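Local coordinates for protein probable transcriptional regulator (Pseudomonas aeruginosa, PDB 2ESN) that probably regulates transcription as a LysR-type regulator, pairing a helix-turn-helix DNA-binding part with a periplasmic-binding-protein-like domain likely to sense a small effector, at residues R101-A106 and A295-Q300; A112-P117 and H171-D176; E138-V143 and R281-V286. All coordinates share one frame; numbering follows the deposited sequence.

Contact 1 (R101-A106 and A295-Q300)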
ATOM      1  N   ARG C 101      -1.587   1.776  28.863  1.00 42.13           N
ATOM      2  CA  ARG C 101      -1.819   1.919  27.445  1.00 41.92           C
ATOM      3  C   ARG C 101      -1.282   3.200  26.802  1.00 41.13           C
ATOM      4  O   ARG C 101      -0.956   4.201  27.495  1.00 39.36           O
ATOM      5  CB  ARG C 101      -3.252   1.645  27.060  1.00 44.10           C
ATOM      6  CG  ARG C 101      -4.236   2.593  27.473  1.00 47.35           C
ATOM      7  CD  ARG C 101      -5.526   2.114  26.881  1.00 51.48           C
ATOM      8  NE  ARG C 101      -5.597   2.548  25.489  1.00 54.77           N
ATOM      9  CZ  ARG C 101      -6.243   1.912  24.527  1.00 52.54           C
ATOM     10  NH1 ARG C 101      -6.861   0.759  24.796  1.00 51.52           N
ATOM     11  NH2 ARG C 101      -6.220   2.425  23.300  1.00 51.70           N
ATOM     12  N   THR C 102      -1.127   3.109  25.486  1.00 39.51           N
ATOM     13  CA  THR C 102      -0.656   4.184  24.627  1.00 39.33           C
ATOM     14  C   THR C 102      -1.877   4.550  23.814  1.00 39.32           C
ATOM     15  O   THR C 102      -2.497   3.685  23.206  1.00 39.41           O
ATOM     16  CB  THR C 102       0.502   3.704  23.755  1.00 38.24           C
ATOM     17  OG1 THR C 102       1.553   3.261  24.608  1.00 40.94           O
ATOM     18  CG2 THR C 102       1.097   4.796  22.830  1.00 40.89           C
ATOM     19  N   PHE C 103      -2.293   5.818  23.921  1.00 37.98           N
ATOM     20  CA  PHE C 103      -3.245   6.445  23.036  1.00 37.09           C
ATOM     21  C   PHE C 103      -2.541   7.060  21.824  1.00 36.94           C
ATOM     22  O   PHE C 103      -1.507   7.739  21.974  1.00 35.72           O
ATOM     23  CB  PHE C 103      -4.085   7.479  23.792  1.00 35.64           C
ATOM     24  CG  PHE C 103      -4.958   6.867  24.835  1.00 33.50           C
ATOM     25  CD1 PHE C 103      -4.445   6.551  26.102  1.00 28.33           C
ATOM     26  CD2 PHE C 103      -6.273   6.571  24.543  1.00 31.60           C
ATOM     27  CE1 PHE C 103      -5.211   5.930  27.070  1.00 29.51           C
ATOM     28  CE2 PHE C 103      -7.076   5.982  25.476  1.00 30.91           C
ATOM     29  CZ  PHE C 103      -6.573   5.690  26.773  1.00 33.44           C
ATOM     30  N   VAL C 104      -3.080   6.784  20.634  1.00 36.09           N
ATOM     31  CA  VAL C 104      -2.452   7.229  19.363  1.00 35.84           C
ATOM     32  C   VAL C 104      -3.361   8.282  18.755  1.00 35.85           C
ATOM     33  O   VAL C 104      -4.545   8.037  18.570  1.00 35.91           O
ATOM     34  CB  VAL C 104      -2.192   6.080  18.346  1.00 37.30           C
ATOM     35  CG1 VAL C 104      -1.530   6.619  17.003  1.00 34.97           C
ATOM     36  CG2 VAL C 104      -1.335   4.971  18.975  1.00 34.47           C
ATOM     37  N   PHE C 105      -2.818   9.487  18.569  1.00 34.40           N
ATOM     38  CA  PHE C 105      -3.589  10.581  18.013  1.00 34.59           C
ATOM     39  C   PHE C 105      -2.932  11.007  16.702  1.00 34.79           C
ATOM     40  O   PHE C 105      -1.720  10.976  16.589  1.00 36.52           O
ATOM     41  CB  PHE C 105      -3.581  11.835  18.942  1.00 33.87           C
ATOM     42  CG  PHE C 105      -4.397  11.714  20.201  1.00 30.80           C
ATOM     43  CD1 PHE C 105      -5.541  12.459  20.348  1.00 32.66           C
ATOM     44  CD2 PHE C 105      -3.957  10.943  21.272  1.00 32.54           C
ATOM     45  CE1 PHE C 105      -6.307  12.410  21.550  1.00 32.85           C
ATOM     46  CE2 PHE C 105      -4.684  10.924  22.515  1.00 28.15           C
ATOM     47  CZ  PHE C 105      -5.877  11.644  22.614  1.00 30.45           C
ATOM     48  N   ALA C 106      -3.769  11.402  15.743  1.00 35.08           N
ATOM     49  CA  ALA C 106      -3.382  11.974  14.467  1.00 34.90           C
ATOM     50  C   ALA C 106      -3.490  13.411  14.762  1.00 34.94           C
ATOM     51  O   ALA C 106      -4.463  13.856  15.367  1.00 32.19           O
ATOM     52  CB  ALA C 106      -4.401  11.649  13.400  1.00 35.13           C
ATOM     53  N   ALA C 295     -13.782   5.954  25.954  1.00 44.30           N
ATOM     54  CA  ALA C 295     -14.778   6.723  26.716  1.00 43.84           C
ATOM     55  C   ALA C 295     -14.088   7.592  27.798  1.00 42.90           C
ATOM     56  O   ALA C 295     -14.447   8.717  27.997  1.00 43.41           O
ATOM     57  CB  ALA C 295     -15.845   5.750  27.375  1.00 44.08           C
ATOM     58  N   TRP C 296     -13.081   7.051  28.478  1.00 42.04           N
ATOM     59  CA  TRP C 296     -12.360   7.850  29.494  1.00 41.30           C
ATOM     60  C   TRP C 296     -11.657   9.078  28.849  1.00 40.88           C
ATOM     61  O   TRP C 296     -11.808  10.247  29.318  1.00 40.67           O
ATOM     62  CB  TRP C 296     -11.392   6.952  30.207  1.00 38.79           C
ATOM     63  CG  TRP C 296     -10.461   7.653  31.151  1.00 41.27           C
ATOM     64  CD1 TRP C 296     -10.727   8.025  32.428  1.00 39.29           C
ATOM     65  CD2 TRP C 296      -9.098   8.026  30.894  1.00 36.89           C
ATOM     66  NE1 TRP C 296      -9.620   8.603  32.983  1.00 39.15           N
ATOM     67  CE2 TRP C 296      -8.618   8.659  32.053  1.00 36.58           C
ATOM     68  CE3 TRP C 296      -8.255   7.932  29.767  1.00 38.81           C
ATOM     69  CZ2 TRP C 296      -7.317   9.151  32.164  1.00 36.47           C
ATOM     70  CZ3 TRP C 296      -6.923   8.440  29.874  1.00 39.51           C
ATOM     71  CH2 TRP C 296      -6.486   9.044  31.073  1.00 38.27           C
ATOM     72  N   MET C 297     -10.922   8.816  27.757  1.00 40.06           N
ATOM     73  CA  MET C 297     -10.148   9.862  27.121  1.00 38.90           C
ATOM     74  C   MET C 297     -11.089  10.915  26.591  1.00 40.02           C
ATOM     75  O   MET C 297     -10.820  12.135  26.692  1.00 40.33           O
ATOM     76  CB  MET C 297      -9.214   9.320  26.046  1.00 37.97           C
ATOM     77  CG  MET C 297      -8.356  10.458  25.379  1.00 32.93           C
ATOM     78  SD  MET C 297      -7.245  11.345  26.477  1.00 16.00           S
ATOM     79  CE  MET C 297      -6.049  10.195  26.594  1.00 20.15           C
ATOM     80  N   ILE C 298     -12.228  10.482  26.041  1.00 40.64           N
ATOM     81  CA  ILE C 298     -13.238  11.446  25.622  1.00 39.85           C
ATOM     82  C   ILE C 298     -13.676  12.337  26.804  1.00 40.50           C
ATOM     83  O   ILE C 298     -13.717  13.551  26.692  1.00 39.77           O
ATOM     84  CB  ILE C 298     -14.452  10.778  24.996  1.00 40.94           C
ATOM     85  CG1 ILE C 298     -14.134  10.287  23.584  1.00 40.37           C
ATOM     86  CG2 ILE C 298     -15.572  11.775  24.854  1.00 40.13           C
ATOM     87  CD1 ILE C 298     -15.142   9.239  23.073  1.00 45.14           C
ATOM     88  N   GLY C 299     -13.990  11.731  27.949  1.00 41.98           N
ATOM     89  CA  GLY C 299     -14.332  12.528  29.137  1.00 43.43           C
ATOM     90  C   GLY C 299     -13.190  13.398  29.686  1.00 43.85           C
ATOM     91  O   GLY C 299     -13.442  14.459  30.270  1.00 42.88           O
ATOM     92  N   GLN C 300     -11.941  12.943  29.515  1.00 44.82           N
ATOM     93  CA  GLN C 300     -10.791  13.726  29.956  1.00 45.32           C
ATOM     94  C   GLN C 300     -10.773  15.111  29.318  1.00 47.14           C
ATOM     95  O   GLN C 300     -10.661  16.107  30.040  1.00 47.47           O
ATOM     96  CB  GLN C 300      -9.452  12.999  29.744  1.00 45.41           C
ATOM     97  CG  GLN C 300      -9.188  11.931  30.757  1.00 42.06           C
ATOM     98  CD  GLN C 300      -9.279  12.432  32.221  1.00 42.00           C
ATOM     99  OE1 GLN C 300      -8.416  13.178  32.680  1.00 37.12           O
ATOM    100  NE2 GLN C 300     -10.325  12.000  32.954  1.00 40.74           N
TER
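Met297 reaches from helix 293-303 into the notch between Phe103 and Phe105, two phenylalanines that leave the same side of strand 102-107. Its methyl CE lies over one face of the Phe103 ring, 4.0 Å from the ring centroid and 14° off the normal, a CH-pi contact. SD stands higher above that face, while the other phenylalanine presents its edge: Phe105 CZ is 3.9 Å from Met297 CG and 4.1 Å from Met297 SD. One sulfur thus makes two Met-aromatic contacts, over a face and at an edge. The unbranched thioether suits the notch because it can fold; with CG anti to the backbone N (chi1 -179°), the chain leaves the helix toward the strand, and bends at chi2 and chi3 curl the methyl back over Phe103. Beside it, the Trp296 side chain runs at about a right angle to that of Phe103, with Trp296 CE3 4.1 Å from Phe103 CZ. Further out, Arg101 NE sits above the opposite face of the Phe103 ring, its guanidinium tied by a salt bridge to Asp152. Gln300, one helical turn after Trp296, lays CG over the centre of the indole and gives OE1 to Arg122. Phe153 of strand 153-157 touches both Phe105 and Met297, and Leu123 of helix 109-126 packs against Trp296 and Met297. The axes of the short segments 102-106 and 295-300 approach to 11.5 Å at 62°, a spacing filled by these large side chains. This is the core of an alpha/beta subdomain in the periplasmic-binding-protein-like fold of the LysR substrate-binding domain.

Contact 2 (A112-P117 and H171-D176)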
ATOM      1  N   ALA C 112      -1.141  19.453  18.686  1.00 30.02           N
ATOM      2  CA  ALA C 112      -0.238  18.901  19.715  1.00 30.13           C
ATOM      3  C   ALA C 112       0.108  19.988  20.754  1.00 30.03           C
ATOM      4  O   ALA C 112       0.038  19.771  21.976  1.00 29.05           O
ATOM      5  CB  ALA C 112       1.038  18.325  19.050  1.00 28.61           C
ATOM      6  N   PHE C 113       0.446  21.174  20.249  1.00 29.11           N
ATOM      7  CA  PHE C 113       0.700  22.303  21.113  1.00 28.71           C
ATOM      8  C   PHE C 113      -0.469  22.670  21.994  1.00 28.19           C
ATOM      9  O   PHE C 113      -0.258  23.014  23.190  1.00 29.03           O
ATOM     10  CB  PHE C 113       1.156  23.528  20.267  1.00 29.77           C
ATOM     11  CG  PHE C 113       0.941  24.870  20.960  1.00 29.87           C
ATOM     12  CD1 PHE C 113       1.879  25.390  21.836  1.00 32.45           C
ATOM     13  CD2 PHE C 113      -0.218  25.591  20.747  1.00 29.10           C
ATOM     14  CE1 PHE C 113       1.653  26.640  22.440  1.00 30.17           C
ATOM     15  CE2 PHE C 113      -0.450  26.790  21.362  1.00 26.45           C
ATOM     16  CZ  PHE C 113       0.504  27.339  22.203  1.00 26.86           C
ATOM     17  N   ALA C 114      -1.684  22.669  21.443  1.00 27.63           N
ATOM     18  CA  ALA C 114      -2.862  23.157  22.188  1.00 28.80           C
ATOM     19  C   ALA C 114      -3.336  22.136  23.276  1.00 27.66           C
ATOM     20  O   ALA C 114      -3.678  22.511  24.409  1.00 26.18           O
ATOM     21  CB  ALA C 114      -4.015  23.608  21.239  1.00 29.05           C
ATOM     22  N   LEU C 115      -3.296  20.864  22.918  1.00 28.16           N
ATOM     23  CA  LEU C 115      -3.755  19.767  23.748  1.00 29.02           C
ATOM     24  C   LEU C 115      -2.723  19.230  24.735  1.00 29.09           C
ATOM     25  O   LEU C 115      -3.027  19.061  25.878  1.00 28.98           O
ATOM     26  CB  LEU C 115      -4.184  18.629  22.885  1.00 29.18           C
ATOM     27  CG  LEU C 115      -5.194  17.530  23.372  1.00 33.81           C
ATOM     28  CD1 LEU C 115      -4.764  16.123  23.061  1.00 31.50           C
ATOM     29  CD2 LEU C 115      -6.007  17.711  24.672  1.00 30.37           C
ATOM     30  N   LEU C 116      -1.520  18.927  24.298  1.00 29.86           N
ATOM     31  CA  LEU C 116      -0.621  18.147  25.167  1.00 29.48           C
ATOM     32  C   LEU C 116      -0.200  18.804  26.486  1.00 30.20           C
ATOM     33  O   LEU C 116      -0.122  18.087  27.500  1.00 30.67           O
ATOM     34  CB  LEU C 116       0.623  17.679  24.397  1.00 30.52           C
ATOM     35  CG  LEU C 116       0.409  16.572  23.337  1.00 33.13           C
ATOM     36  CD1 LEU C 116       1.779  16.008  22.816  1.00 30.84           C
ATOM     37  CD2 LEU C 116      -0.389  15.468  23.881  1.00 28.30           C
ATOM     38  N   PRO C 117       0.162  20.120  26.485  1.00 29.85           N
ATOM     39  CA  PRO C 117       0.583  20.737  27.762  1.00 29.58           C
ATOM     40  C   PRO C 117      -0.430  20.595  28.894  1.00 30.76           C
ATOM     41  O   PRO C 117      -0.046  20.090  29.953  1.00 32.76           O
ATOM     42  CB  PRO C 117       0.857  22.219  27.362  1.00 29.98           C
ATOM     43  CG  PRO C 117       1.453  21.998  25.820  1.00 30.47           C
ATOM     44  CD  PRO C 117       0.371  21.055  25.337  1.00 29.24           C
ATOM     45  N   HIS C 171     -15.978  15.565  19.251  1.00 53.19           N
ATOM     46  CA  HIS C 171     -16.274  16.269  20.481  1.00 53.11           C
ATOM     47  C   HIS C 171     -15.429  17.517  20.555  1.00 52.31           C
ATOM     48  O   HIS C 171     -14.187  17.455  20.422  1.00 52.76           O
ATOM     49  CB  HIS C 171     -16.037  15.364  21.702  1.00 53.94           C
ATOM     50  CG  HIS C 171     -17.080  14.298  21.868  1.00 58.19           C
ATOM     51  ND1 HIS C 171     -16.949  13.031  21.325  1.00 60.12           N
ATOM     52  CD2 HIS C 171     -18.275  14.312  22.517  1.00 58.34           C
ATOM     53  CE1 HIS C 171     -18.014  12.311  21.641  1.00 62.58           C
ATOM     54  NE2 HIS C 171     -18.831  13.064  22.365  1.00 62.23           N
ATOM     55  N   ASP C 172     -16.079  18.643  20.810  1.00 50.68           N
ATOM     56  CA  ASP C 172     -15.375  19.925  20.866  1.00 50.18           C
ATOM     57  C   ASP C 172     -14.549  20.082  22.119  1.00 48.11           C
ATOM     58  O   ASP C 172     -15.009  19.716  23.221  1.00 48.34           O
ATOM     59  CB  ASP C 172     -16.377  21.048  20.719  1.00 50.54           C
ATOM     60  CG  ASP C 172     -17.130  20.950  19.420  1.00 53.19           C
ATOM     61  OD1 ASP C 172     -16.593  20.388  18.430  1.00 57.80           O
ATOM     62  OD2 ASP C 172     -18.276  21.420  19.396  1.00 57.28           O
ATOM     63  N   TRP C 173     -13.327  20.589  21.967  1.00 46.21           N
ATOM     64  CA  TRP C 173     -12.497  20.870  23.172  1.00 44.57           C
ATOM     65  C   TRP C 173     -11.880  22.278  23.383  1.00 44.02           C
ATOM     66  O   TRP C 173     -11.382  22.588  24.484  1.00 43.99           O
ATOM     67  CB  TRP C 173     -11.485  19.741  23.416  1.00 43.05           C
ATOM     68  CG  TRP C 173     -10.537  19.504  22.284  1.00 42.97           C
ATOM     69  CD1 TRP C 173     -10.791  18.770  21.171  1.00 41.47           C
ATOM     70  CD2 TRP C 173      -9.177  20.007  22.147  1.00 38.03           C
ATOM     71  NE1 TRP C 173      -9.685  18.791  20.346  1.00 41.69           N
ATOM     72  CE2 TRP C 173      -8.675  19.514  20.937  1.00 39.69           C
ATOM     73  CE3 TRP C 173      -8.352  20.836  22.938  1.00 41.08           C
ATOM     74  CZ2 TRP C 173      -7.344  19.809  20.467  1.00 40.27           C
ATOM     75  CZ3 TRP C 173      -7.049  21.131  22.495  1.00 41.40           C
ATOM     76  CH2 TRP C 173      -6.560  20.625  21.255  1.00 41.62           C
ATOM     77  N   PHE C 174     -11.922  23.122  22.358  1.00 43.74           N
ATOM     78  CA  PHE C 174     -11.341  24.463  22.440  1.00 44.81           C
ATOM     79  C   PHE C 174     -11.895  25.376  21.360  1.00 46.03           C
ATOM     80  O   PHE C 174     -11.727  25.094  20.157  1.00 46.13           O
ATOM     81  CB  PHE C 174      -9.825  24.381  22.243  1.00 43.88           C
ATOM     82  CG  PHE C 174      -9.103  25.690  22.481  1.00 43.00           C
ATOM     83  CD1 PHE C 174      -9.307  26.420  23.657  1.00 42.56           C
ATOM     84  CD2 PHE C 174      -8.202  26.174  21.544  1.00 40.58           C
ATOM     85  CE1 PHE C 174      -8.623  27.646  23.882  1.00 44.94           C
ATOM     86  CE2 PHE C 174      -7.509  27.357  21.760  1.00 44.74           C
ATOM     87  CZ  PHE C 174      -7.714  28.116  22.936  1.00 43.11           C
ATOM     88  N   ALA C 175     -12.549  26.454  21.774  1.00 46.67           N
ATOM     89  CA  ALA C 175     -12.946  27.527  20.817  1.00 47.00           C
ATOM     90  C   ALA C 175     -11.876  28.642  20.830  1.00 45.66           C
ATOM     91  O   ALA C 175     -11.454  29.046  21.883  1.00 47.01           O
ATOM     92  CB  ALA C 175     -14.378  28.108  21.186  1.00 47.29           C
ATOM     93  N   ASP C 176     -11.422  29.090  19.679  1.00 44.48           N
ATOM     94  CA  ASP C 176     -10.451  30.205  19.588  1.00 44.98           C
ATOM     95  C   ASP C 176     -10.725  31.004  18.287  1.00 44.78           C
ATOM     96  O   ASP C 176     -11.617  30.658  17.508  1.00 45.20           O
ATOM     97  CB  ASP C 176      -9.003  29.638  19.593  1.00 44.75           C
ATOM     98  CG  ASP C 176      -7.883  30.694  19.834  1.00 41.98           C
ATOM     99  OD1 ASP C 176      -8.005  31.685  20.613  1.00 38.48           O
ATOM    100  OD2 ASP C 176      -6.807  30.426  19.290  1.00 34.14           O
TER
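Trp173 points from strand 168-183 at helix 109-126 and lays the outer part of its indole against Leu115 and Ala114. At CB the side chain takes the crowded position, CG between the backbone N and the carbonyl carbon (chi1 59°), which sends the long ring system straight across to the helix. Past CG, the edge of the indole has the carbonyl O of His171, two residues earlier in the strand, in plane, and CD1 lies beside the backbone of Leu282 on the adjoining strand. The six-membered ring does the work across the contact. CZ2 only grazes Leu115 CB at 4.2 Å, whereas CZ3 rests 3.8 Å from Leu115 CA, so the ring presses on helix backbone as well as side chain. At the far end CH2 packs most closely, 3.5 Å from Leu115 CB and 3.9 Å from Ala114 CB. The Leu115 side chain crosses that of Trp173 at about a right angle and puts CG over one face, 4.2 Å from the centroid of the six-membered ring and 19° off its normal, a CH-pi contact. The small methyl of Ala114 lets the ring come this near the helix, while the branched leucine supplies bulk to cover its face. Leu301 of helix 293-303 touches both Leu115 and Trp173, and Leu280 of strand 278-285 touches Ala114 and Trp173. On another side of the same helical turn, Phe113 meets Phe241 of the second subunit edge-to-face, and Leu116 packs on Val231 of that subunit. A helix with one side buried against its own sheet and another at a partner subunit fits the side-by-side dimer known for LysR-type effector domains.

Contact 3 (E138-V143 and R281-V286)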
ATOM      1  N   GLU C 138      -1.635  11.677   6.887  1.00 51.67           N
ATOM      2  CA  GLU C 138      -1.655  12.254   5.526  1.00 52.48           C
ATOM      3  C   GLU C 138      -2.883  13.124   5.274  1.00 51.63           C
ATOM      4  O   GLU C 138      -2.843  14.018   4.419  1.00 51.40           O
ATOM      5  CB  GLU C 138      -1.432  11.171   4.450  1.00 53.75           C
ATOM      6  CG  GLU C 138      -0.119  10.358   4.668  1.00 59.27           C
ATOM      7  CD  GLU C 138       1.022  10.690   3.660  1.00 68.05           C
ATOM      8  OE1 GLU C 138       0.731  11.198   2.542  1.00 72.03           O
ATOM      9  OE2 GLU C 138       2.222  10.436   3.974  1.00 72.07           O
ATOM     10  N   ARG C 139      -3.943  12.916   6.050  1.00 50.52           N
ATOM     11  CA  ARG C 139      -5.066  13.862   6.071  1.00 51.53           C
ATOM     12  C   ARG C 139      -5.631  14.030   7.468  1.00 50.58           C
ATOM     13  O   ARG C 139      -5.326  13.220   8.347  1.00 48.07           O
ATOM     14  CB  ARG C 139      -6.183  13.413   5.136  1.00 53.17           C
ATOM     15  CG  ARG C 139      -6.643  11.978   5.377  1.00 56.71           C
ATOM     16  CD  ARG C 139      -7.285  11.407   4.111  1.00 65.30           C
ATOM     17  NE  ARG C 139      -8.699  11.754   4.056  1.00 71.28           N
ATOM     18  CZ  ARG C 139      -9.391  11.945   2.933  1.00 75.12           C
ATOM     19  NH1 ARG C 139      -8.793  11.826   1.743  1.00 74.76           N
ATOM     20  NH2 ARG C 139     -10.688  12.263   3.005  1.00 74.88           N
ATOM     21  N   LYS C 140      -6.452  15.070   7.657  1.00 51.54           N
ATOM     22  CA  LYS C 140      -7.090  15.358   8.960  1.00 54.05           C
ATOM     23  C   LYS C 140      -7.833  14.137   9.536  1.00 56.02           C
ATOM     24  O   LYS C 140      -7.706  13.797  10.703  1.00 55.82           O
ATOM     25  CB  LYS C 140      -8.055  16.526   8.875  1.00 53.13           C
ATOM     26  CG  LYS C 140      -8.749  16.786  10.220  1.00 56.02           C
ATOM     27  CD  LYS C 140      -9.220  18.219  10.417  1.00 57.67           C
ATOM     28  CE  LYS C 140     -10.247  18.660   9.383  1.00 59.82           C
ATOM     29  NZ  LYS C 140     -11.682  18.507   9.804  1.00 56.43           N
ATOM     30  N   LEU C 141      -8.585  13.467   8.675  1.00 58.72           N
ATOM     31  CA  LEU C 141      -9.609  12.537   9.108  1.00 60.91           C
ATOM     32  C   LEU C 141      -9.609  11.327   8.175  1.00 62.30           C
ATOM     33  O   LEU C 141     -10.207  11.370   7.120  1.00 62.38           O
ATOM     34  CB  LEU C 141     -10.944  13.264   9.047  1.00 60.69           C
ATOM     35  CG  LEU C 141     -11.998  12.937  10.083  1.00 61.75           C
ATOM     36  CD1 LEU C 141     -13.136  13.908   9.949  1.00 61.72           C
ATOM     37  CD2 LEU C 141     -12.467  11.498   9.878  1.00 61.73           C
ATOM     38  N   SER C 142      -8.895  10.279   8.560  1.00 64.15           N
ATOM     39  CA  SER C 142      -8.868   9.033   7.811  1.00 66.13           C
ATOM     40  C   SER C 142      -9.706   7.992   8.594  1.00 67.19           C
ATOM     41  O   SER C 142      -9.196   7.321   9.518  1.00 68.43           O
ATOM     42  CB  SER C 142      -7.415   8.587   7.567  1.00 66.13           C
ATOM     43  OG  SER C 142      -7.298   7.167   7.443  1.00 68.38           O
ATOM     44  N   VAL C 143     -10.997   7.903   8.246  1.00 67.54           N
ATOM     45  CA  VAL C 143     -11.966   6.963   8.851  1.00 68.49           C
ATOM     46  C   VAL C 143     -11.438   5.527   8.852  1.00 68.67           C
ATOM     47  O   VAL C 143     -11.724   4.745   9.773  1.00 68.34           O
ATOM     48  CB  VAL C 143     -13.375   7.050   8.156  1.00 68.47           C
ATOM     49  CG1 VAL C 143     -13.246   6.989   6.627  1.00 69.95           C
ATOM     50  CG2 VAL C 143     -14.343   5.969   8.673  1.00 69.02           C
ATOM     51  N   ARG C 281     -11.450  19.954  17.675  1.00 44.62           N
ATOM     52  CA  ARG C 281     -12.234  18.815  18.084  1.00 46.92           C
ATOM     53  C   ARG C 281     -11.489  17.525  18.088  1.00 46.20           C
ATOM     54  O   ARG C 281     -10.389  17.381  17.561  1.00 44.88           O
ATOM     55  CB  ARG C 281     -13.571  18.701  17.312  1.00 48.40           C
ATOM     56  CG  ARG C 281     -13.493  19.088  15.896  1.00 53.57           C
ATOM     57  CD  ARG C 281     -14.750  19.817  15.487  1.00 60.80           C
ATOM     58  NE  ARG C 281     -15.923  19.004  15.709  1.00 65.92           N
ATOM     59  CZ  ARG C 281     -17.173  19.430  15.569  1.00 70.39           C
ATOM     60  NH1 ARG C 281     -17.404  20.701  15.205  1.00 72.25           N
ATOM     61  NH2 ARG C 281     -18.182  18.585  15.781  1.00 67.43           N
ATOM     62  N   LEU C 282     -12.103  16.591  18.787  1.00 46.55           N
ATOM     63  CA  LEU C 282     -11.528  15.289  18.970  1.00 46.63           C
ATOM     64  C   LEU C 282     -12.435  14.384  18.153  1.00 46.89           C
ATOM     65  O   LEU C 282     -13.618  14.278  18.438  1.00 46.75           O
ATOM     66  CB  LEU C 282     -11.570  14.960  20.465  1.00 46.00           C
ATOM     67  CG  LEU C 282     -11.116  13.560  20.835  1.00 47.10           C
ATOM     68  CD1 LEU C 282      -9.597  13.468  20.595  1.00 40.90           C
ATOM     69  CD2 LEU C 282     -11.541  13.159  22.300  1.00 46.06           C
ATOM     70  N   TYR C 283     -11.877  13.759  17.129  1.00 48.23           N
ATOM     71  CA  TYR C 283     -12.611  12.819  16.313  1.00 48.48           C
ATOM     72  C   TYR C 283     -12.288  11.354  16.638  1.00 49.65           C
ATOM     73  O   TYR C 283     -11.130  10.997  16.898  1.00 47.64           O
ATOM     74  CB  TYR C 283     -12.313  13.029  14.848  1.00 48.70           C
ATOM     75  CG  TYR C 283     -12.474  14.431  14.341  1.00 49.48           C
ATOM     76  CD1 TYR C 283     -11.369  15.301  14.308  1.00 48.63           C
ATOM     77  CD2 TYR C 283     -13.694  14.878  13.806  1.00 49.49           C
ATOM     78  CE1 TYR C 283     -11.468  16.568  13.816  1.00 47.70           C
ATOM     79  CE2 TYR C 283     -13.807  16.179  13.300  1.00 48.63           C
ATOM     80  CZ  TYR C 283     -12.679  17.018  13.307  1.00 50.05           C
ATOM     81  OH  TYR C 283     -12.745  18.318  12.821  1.00 48.59           O
ATOM     82  N   SER C 284     -13.344  10.531  16.614  1.00 50.48           N
ATOM     83  CA  SER C 284     -13.224   9.097  16.712  1.00 52.90           C
ATOM     84  C   SER C 284     -14.313   8.386  15.901  1.00 54.78           C
ATOM     85  O   SER C 284     -15.355   8.975  15.551  1.00 54.20           O
ATOM     86  CB  SER C 284     -13.306   8.626  18.159  1.00 52.39           C
ATOM     87  OG  SER C 284     -14.507   9.100  18.699  1.00 52.56           O
ATOM     88  N   HIS C 285     -14.000   7.132  15.601  1.00 56.84           N
ATOM     89  CA  HIS C 285     -14.916   6.148  15.039  1.00 60.13           C
ATOM     90  C   HIS C 285     -15.884   5.572  16.092  1.00 60.62           C
ATOM     91  O   HIS C 285     -15.452   5.144  17.166  1.00 59.66           O
ATOM     92  CB  HIS C 285     -14.091   5.021  14.439  1.00 59.91           C
ATOM     93  CG  HIS C 285     -14.819   4.226  13.404  1.00 65.88           C
ATOM     94  ND1 HIS C 285     -15.801   3.308  13.722  1.00 68.78           N
ATOM     95  CD2 HIS C 285     -14.718   4.223  12.054  1.00 67.85           C
ATOM     96  CE1 HIS C 285     -16.272   2.775  12.612  1.00 68.80           C
ATOM     97  NE2 HIS C 285     -15.633   3.313  11.586  1.00 69.25           N
ATOM     98  N   VAL C 286     -17.177   5.546  15.750  1.00 62.75           N
ATOM     99  CA  VAL C 286     -18.256   4.909  16.549  1.00 64.88           C
ATOM    100  C   VAL C 286     -17.904   3.490  17.066  1.00 66.09           C
ATOM    101  O   VAL C 286     -18.290   3.147  18.180  1.00 66.07           O
ATOM    102  CB  VAL C 286     -19.645   4.946  15.811  1.00 64.99           C
ATOM    103  CG1 VAL C 286     -20.751   4.420  16.696  1.00 66.06           C
ATOM    104  CG2 VAL C 286     -19.996   6.379  15.387  1.00 65.35           C
TER
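Tyr283 has the largest share of this contact, its ring lying between strand 278-285 and the loop that follows strand 131-136. Leu141 comes over one face of that ring, its side chain at about a right angle to that of Tyr283: CD1 stands 4.0 Å above the plane, offset toward the rim, and lies 4.0 Å from Tyr283 CD2 and 4.1 Å from Tyr283 CE2. A leucine methyl suits this flat apolar face, while the phenol keeps a polar group at the far end. There Lys140 NZ donates a hydrogen bond of 3.2 Å to Tyr283 OH. Lys140 starts with CG anti to the backbone N (chi1 178°) and then bends at chi3 and chi4, turning the ammonium toward the phenol. Neither polar atom depends on this bond alone: the ammonium also binds Tyr157 O and forms a salt bridge with Glu162, and the hydroxyl also bonds to Asp158. Such a carboxylate-rich setting would probably favour the charged lysine.

His285, two residues along the strand and on the same side as Tyr283, meets Val143 instead, with the imidazole CD2 3.8 Å from Val143 CG2 and 3.8 Å from the carbonyl O of Val143. Ser142 is the N-cap of helix 143-148, its OG weakly bonded to Ala145 N, and His285 touches Leu146 and Ala147 of that helix. Strand 278-285 runs between strands 153-157 and 168-183, antiparallel to both, and Ile168 of the latter packs on Leu141 and Val143 beside the contact.

In the fold
Following the N-terminal helix-turn-helix part, strand 102-107, in the LysR substrate-binding domain, opens the loop that contact 1 closes when helix 293-303 returns near the C terminus. Contacts 2 and 3 both nest inside that loop. Contact 2 joins helix 109-126 to strand 168-183; contact 3 starts between these two, at 138-143, and closes later on strand 278-285, so contacts 2 and 3 cross. Their strands are sheet neighbours, joined by the Asp172–Arg281 salt bridge. Leu282 also packs on Phe105 and Ile298 of contact 1, while Leu115 of contact 2 touches Phe105. Together the three tie early and late elements around one sheet.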